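Local coordinates for hydrolase, isochorismatase family (PDB 4L07), which probably hydrolyses the amide of maleamate to give maleate and ammonia, as a maleamate amidase of the isochorismatase family, at residues L57-A60 / P64-F67; T138-G143 / D197-W202. All blocks are in the same frame, centred on the assembly; numbering follows the deposited sequence.

Contact 1: residues L57-A60 / P64-F67; sequences LARA and PVIF
Ala58 and Val65 meet where helix 45-60 gives way to strand 65-70, the second half of a beta-alpha-beta crossover that begins with strand 22-27 in the parallel sheet of this isochorismatase-type alpha/beta fold. The contact is mainly apolar. Val65 starts the strand with its CB aimed at the helix, and its CG2 methyl stands 3.8 Å from Ala58 CB. The same methyl sits 3.9 Å from Arg59 N, against the helix backbone. A residue as small as alanine suits this place, since its lone methyl lets a beta-branched strand residue come close while also touching Ile24 of the neighbouring strand. The torsion of Val65 divides its branches: with CG1 anti to the backbone N (chi1 170°), CG2 is the one turned to the helix, whereas CG1 lies obliquely beside the Arg59 guanidinium.

The polar part belongs to Arg59. Its aliphatic chain carries the guanidinium past Val65 towards Asp111, in the loop before strand 112-116, where NH1 pairs with Asp56 and NH2 with Asp111 in two salt bridges. This pairing probably fixes the rotation of the flat group. Phe67, two residues along the strand, is buried among Ile101, Thr105 and Val26, and bulky enough to reach back towards the arginine. The two flat groups meet at their edges, neither covering the other's face: Arg59 NH2 is 4.5 Å from Phe67 CE1.

Contact 2: residues T138-G143 / D197-W202; sequences TVVVTG and DDILKW
Trp202 reaches from helix 196-207 to Thr138 and Val140 of strand 138-144, joining the last helix of the chain to one face of the parallel sheet. Helix and strand run roughly antiparallel: the axes of the two short segments make an angle of 145° and come within 11.3 Å of each other. Such a gap suits a large side chain, and an indole bridges it. From CB, which points toward the strand, CG is placed anti to the backbone N (chi1 174°), and this carries the ring outward from the helix to the sheet. The six-membered ring does the touching. CZ3 lies 4.0 Å from Val140 CG1. Next round the ring, CH2 comes closest to Thr138, 3.6 Å from its CG2 and 3.9 Å from its CB, and CZ2 follows at 4.1 Å from that CG2. Both methyls approach the ring obliquely. One turn back, Ile199 adds a looser contact, its CG2 4.3 Å from Val140 CG1.

Thr138 suits its place because it has two unlike branches: the methyl goes to the indole, while OG1 forms a hydrogen bond with Gly19 N. Val140, branched at CB as strand residues often are, offers one methyl to both helix residues. Arg18 makes a cation-pi contact with the indole and a salt bridge with Asp198, one turn before Trp202. Were Trp202 replaced by alanine, the Thr138 methyl would probably lose its aromatic partner, a gap would be likely to open between helix and strand, and Arg18 would probably lose its pi surface. Across these two segments, then, the attraction is dispersive and hydrophobic: it depends on close fit and exclusion of water rather than on directional bonds.

In the fold
After the N-terminal helix 3-9 the chain lays down strand 22-27, then runs through helix 45-60, and contact 1 closes almost at once, across a three-residue connection, with strand 65-70 lying beside strand 22-27. Contact 2 opens only later, at strand 138-144 on the other side of strand 22-27, and closes after 53 intervening residues, when helix 196-207 packs back over the sheet. The two are thus in series, neither nested nor crossing. Their centres lie about 11 Å apart, and they meet where Leu57 CD1 packs 3.4 Å from Leu200 O. Helices 45-60 and 196-207 therefore lie together against one sheet, joining early and late parts of the chain.

Contact 1: residues L57-A60 / P64-F67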
loop_
_atom_site.group_PDB
_atom_site.type_symbol
_atom_site.label_atom_id
_atom_site.label_comp_id
_atom_site.label_asym_id
_atom_site.label_seq_id
_atom_site.Cartn_x
_atom_site.Cartn_y
_atom_site.Cartn_z
ATOM N N LEU A 57 -9.578 -25.049 -15.652
ATOM C CA LEU A 57 -8.358 -25.844 -15.551
ATOM C C LEU A 57 -7.599 -25.516 -14.263
ATOM O O LEU A 57 -7.266 -26.414 -13.492
ATOM C CB LEU A 57 -7.446 -25.611 -16.761
ATOM C CG LEU A 57 -6.585 -26.733 -17.373
ATOM C CD1 LEU A 57 -5.286 -26.160 -17.919
ATOM C CD2 LEU A 57 -6.297 -27.916 -16.454
ATOM N N ALA A 58 -7.328 -24.230 -14.036
ATOM C CA ALA A 58 -6.585 -23.796 -12.848
ATOM C C ALA A 58 -7.246 -24.261 -11.551
ATOM O O ALA A 58 -6.570 -24.781 -10.650
ATOM C CB ALA A 58 -6.423 -22.281 -12.842
ATOM N N ARG A 59 -8.560 -24.077 -11.467
ATOM C CA ARG A 59 -9.329 -24.460 -10.287
ATOM C C ARG A 59 -9.200 -25.958 -10.011
ATOM O O ARG A 59 -8.955 -26.366 -8.874
ATOM C CB ARG A 59 -10.800 -24.072 -10.454
ATOM C CG ARG A 59 -11.565 -23.932 -9.145
ATOM C CD ARG A 59 -13.063 -23.788 -9.378
ATOM N NE ARG A 59 -13.431 -22.479 -9.922
ATOM C CZ ARG A 59 -13.707 -22.234 -11.203
ATOM N NH1 ARG A 59 -13.657 -23.211 -12.102
ATOM N NH2 ARG A 59 -14.034 -21.003 -11.586
ATOM N N ALA A 60 -9.358 -26.762 -11.059
ATOM C CA ALA A 60 -9.233 -28.215 -10.963
ATOM C C ALA A 60 -7.832 -28.647 -10.529
ATOM O O ALA A 60 -7.676 -29.653 -9.837
ATOM C CB ALA A 60 -9.616 -28.870 -12.281
ATOM N N PRO A 64 -4.797 -20.979 -7.285
ATOM C CA PRO A 64 -5.757 -19.931 -6.923
ATOM C C PRO A 64 -6.426 -19.273 -8.129
ATOM O O PRO A 64 -5.768 -18.976 -9.127
ATOM C CB PRO A 64 -4.899 -18.920 -6.158
ATOM C CG PRO A 64 -3.822 -19.757 -5.556
ATOM C CD PRO A 64 -3.502 -20.789 -6.604
ATOM N N VAL A 65 -7.735 -19.074 -8.029
ATOM C CA VAL A 65 -8.519 -18.346 -9.032
ATOM C C VAL A 65 -9.267 -17.249 -8.291
ATOM O O VAL A 65 -10.098 -17.540 -7.433
ATOM C CB VAL A 65 -9.535 -19.261 -9.755
ATOM C CG1 VAL A 65 -10.495 -18.439 -10.618
ATOM C CG2 VAL A 65 -8.819 -20.311 -10.595
ATOM N N ILE A 66 -8.958 -15.993 -8.606
ATOM C CA ILE A 66 -9.523 -14.844 -7.888
ATOM C C ILE A 66 -10.183 -13.856 -8.857
ATOM O O ILE A 66 -9.556 -13.415 -9.828
ATOM C CB ILE A 66 -8.444 -14.121 -7.044
ATOM C CG1 ILE A 66 -7.822 -15.087 -6.029
ATOM C CG2 ILE A 66 -9.039 -12.917 -6.316
ATOM C CD1 ILE A 66 -6.513 -14.604 -5.437
ATOM N N PHE A 67 -11.448 -13.529 -8.593
ATOM C CA PHE A 67 -12.204 -12.551 -9.378
ATOM C C PHE A 67 -12.222 -11.200 -8.678
ATOM O O PHE A 67 -12.278 -11.137 -7.452
ATOM C CB PHE A 67 -13.655 -13.016 -9.552
ATOM C CG PHE A 67 -13.807 -14.253 -10.391
ATOM C CD1 PHE A 67 -13.563 -15.519 -9.858
ATOM C CD2 PHE A 67 -14.227 -14.156 -11.715
ATOM C CE1 PHE A 67 -13.707 -16.661 -10.636
ATOM C CE2 PHE A 67 -14.378 -15.294 -12.499
ATOM C CZ PHE A 67 -14.115 -16.545 -11.960
#

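Contact 2: residues T138-G143 / D197-W202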
loop_
_atom_site.group_PDB
_atom_site.type_symbol
_atom_site.label_atom_id
_atom_site.label_comp_id
_atom_site.label_asym_id
_atom_site.label_seq_id
_atom_site.Cartn_x
_atom_site.Cartn_y
_atom_site.Cartn_z
ATOM N N THR A 138 3.589 -16.533 -10.202
ATOM C CA THR A 138 3.224 -16.169 -11.571
ATOM C C THR A 138 1.718 -15.965 -11.645
ATOM O O THR A 138 0.946 -16.830 -11.216
ATOM C CB THR A 138 3.639 -17.267 -12.575
ATOM O OG1 THR A 138 5.003 -17.635 -12.349
ATOM C CG2 THR A 138 3.482 -16.778 -14.020
ATOM N N VAL A 139 1.300 -14.816 -12.173
ATOM C CA VAL A 139 -0.124 -14.524 -12.321
ATOM C C VAL A 139 -0.515 -14.447 -13.789
ATOM O O VAL A 139 0.262 -13.969 -14.627
ATOM C CB VAL A 139 -0.576 -13.249 -11.561
ATOM C CG1 VAL A 139 -0.381 -13.425 -10.055
ATOM C CG2 VAL A 139 0.152 -12.001 -12.056
ATOM N N VAL A 140 -1.703 -14.956 -14.097
ATOM C CA VAL A 140 -2.289 -14.775 -15.420
ATOM C C VAL A 140 -3.438 -13.781 -15.272
ATOM O O VAL A 140 -4.371 -13.988 -14.477
ATOM C CB VAL A 140 -2.750 -16.099 -16.085
ATOM C CG1 VAL A 140 -1.769 -17.236 -15.820
ATOM C CG2 VAL A 140 -4.143 -16.474 -15.647
ATOM N N VAL A 141 -3.347 -12.682 -16.010
ATOM C CA VAL A 141 -4.326 -11.614 -15.891
ATOM C C VAL A 141 -5.260 -11.615 -17.098
ATOM O O VAL A 141 -4.808 -11.654 -18.240
ATOM C CB VAL A 141 -3.656 -10.232 -15.712
ATOM C CG1 VAL A 141 -4.705 -9.153 -15.469
ATOM C CG2 VAL A 141 -2.669 -10.256 -14.552
ATOM N N THR A 142 -6.559 -11.579 -16.812
ATOM C CA THR A 142 -7.627 -11.545 -17.812
ATOM C C THR A 142 -8.649 -10.496 -17.369
ATOM O O THR A 142 -8.594 -10.023 -16.238
ATOM C CB THR A 142 -8.353 -12.909 -17.902
ATOM O OG1 THR A 142 -9.070 -13.162 -16.681
ATOM C CG2 THR A 142 -7.369 -14.051 -18.144
ATOM N N GLY A 143 -9.576 -10.122 -18.247
ATOM C CA GLY A 143 -10.668 -9.249 -17.834
ATOM C C GLY A 143 -10.991 -8.053 -18.710
ATOM O O GLY A 143 -10.703 -8.048 -19.906
ATOM N N ASP A 197 -4.607 -20.601 -25.429
ATOM C CA ASP A 197 -4.012 -21.885 -25.824
ATOM C C ASP A 197 -2.670 -22.145 -25.136
ATOM O O ASP A 197 -2.453 -23.226 -24.588
ATOM C CB ASP A 197 -3.833 -21.960 -27.347
ATOM C CG ASP A 197 -5.108 -22.361 -28.077
ATOM O OD1 ASP A 197 -6.108 -22.729 -27.422
ATOM O OD2 ASP A 197 -5.101 -22.313 -29.326
ATOM N N ASP A 198 -1.782 -21.150 -25.179
ATOM C CA ASP A 198 -0.490 -21.195 -24.490
ATOM C C ASP A 198 -0.711 -21.405 -22.990
ATOM O O ASP A 198 -0.142 -22.322 -22.405
ATOM C CB ASP A 198 0.301 -19.899 -24.769
ATOM C CG ASP A 198 1.611 -19.781 -23.964
ATOM O OD1 ASP A 198 2.321 -18.770 -24.155
ATOM O OD2 ASP A 198 1.954 -20.655 -23.143
ATOM N N ILE A 199 -1.546 -20.563 -22.382
ATOM C CA ILE A 199 -1.809 -20.642 -20.942
ATOM C C ILE A 199 -2.258 -22.046 -20.536
ATOM O O ILE A 199 -1.715 -22.624 -19.597
ATOM C CB ILE A 199 -2.840 -19.580 -20.478
ATOM C CG1 ILE A 199 -2.306 -18.155 -20.716
ATOM C CG2 ILE A 199 -3.224 -19.780 -19.011
ATOM C CD1 ILE A 199 -0.981 -17.841 -20.039
ATOM N N LEU A 200 -3.228 -22.591 -21.266
ATOM C CA LEU A 200 -3.793 -23.906 -20.942
ATOM C C LEU A 200 -2.734 -25.007 -20.971
ATOM O O LEU A 200 -2.644 -25.801 -20.039
ATOM C CB LEU A 200 -4.956 -24.248 -21.879
ATOM C CG LEU A 200 -6.227 -23.402 -21.777
ATOM C CD1 LEU A 200 -7.121 -23.654 -22.985
ATOM C CD2 LEU A 200 -6.980 -23.645 -20.471
ATOM N N LYS A 201 -1.928 -25.027 -22.034
ATOM C CA LYS A 201 -0.835 -25.986 -22.181
ATOM C C LYS A 201 0.178 -25.813 -21.053
ATOM O O LYS A 201 0.641 -26.795 -20.471
ATOM C CB LYS A 201 -0.169 -25.817 -23.553
ATOM C CG LYS A 201 0.959 -26.792 -23.858
ATOM C CD LYS A 201 1.515 -26.556 -25.255
ATOM C CE LYS A 201 2.841 -27.270 -25.469
ATOM N NZ LYS A 201 2.669 -28.738 -25.648
ATOM N N TRP A 202 0.493 -24.556 -20.735
ATOM C CA TRP A 202 1.431 -24.226 -19.664
ATOM C C TRP A 202 0.965 -24.680 -18.299
ATOM O O TRP A 202 1.752 -25.242 -17.537
ATOM C CB TRP A 202 1.748 -22.725 -19.666
ATOM C CG TRP A 202 2.596 -22.308 -18.489
ATOM C CD1 TRP A 202 3.918 -22.651 -18.230
ATOM C CD2 TRP A 202 2.190 -21.473 -17.348
ATOM N NE1 TRP A 202 4.344 -22.100 -17.049
ATOM C CE2 TRP A 202 3.359 -21.384 -16.471
ATOM C CE3 TRP A 202 1.018 -20.813 -16.984
ATOM C CZ2 TRP A 202 3.337 -20.659 -15.288
ATOM C CZ3 TRP A 202 1.004 -20.091 -15.788
ATOM C CH2 TRP A 202 2.140 -20.015 -14.963
#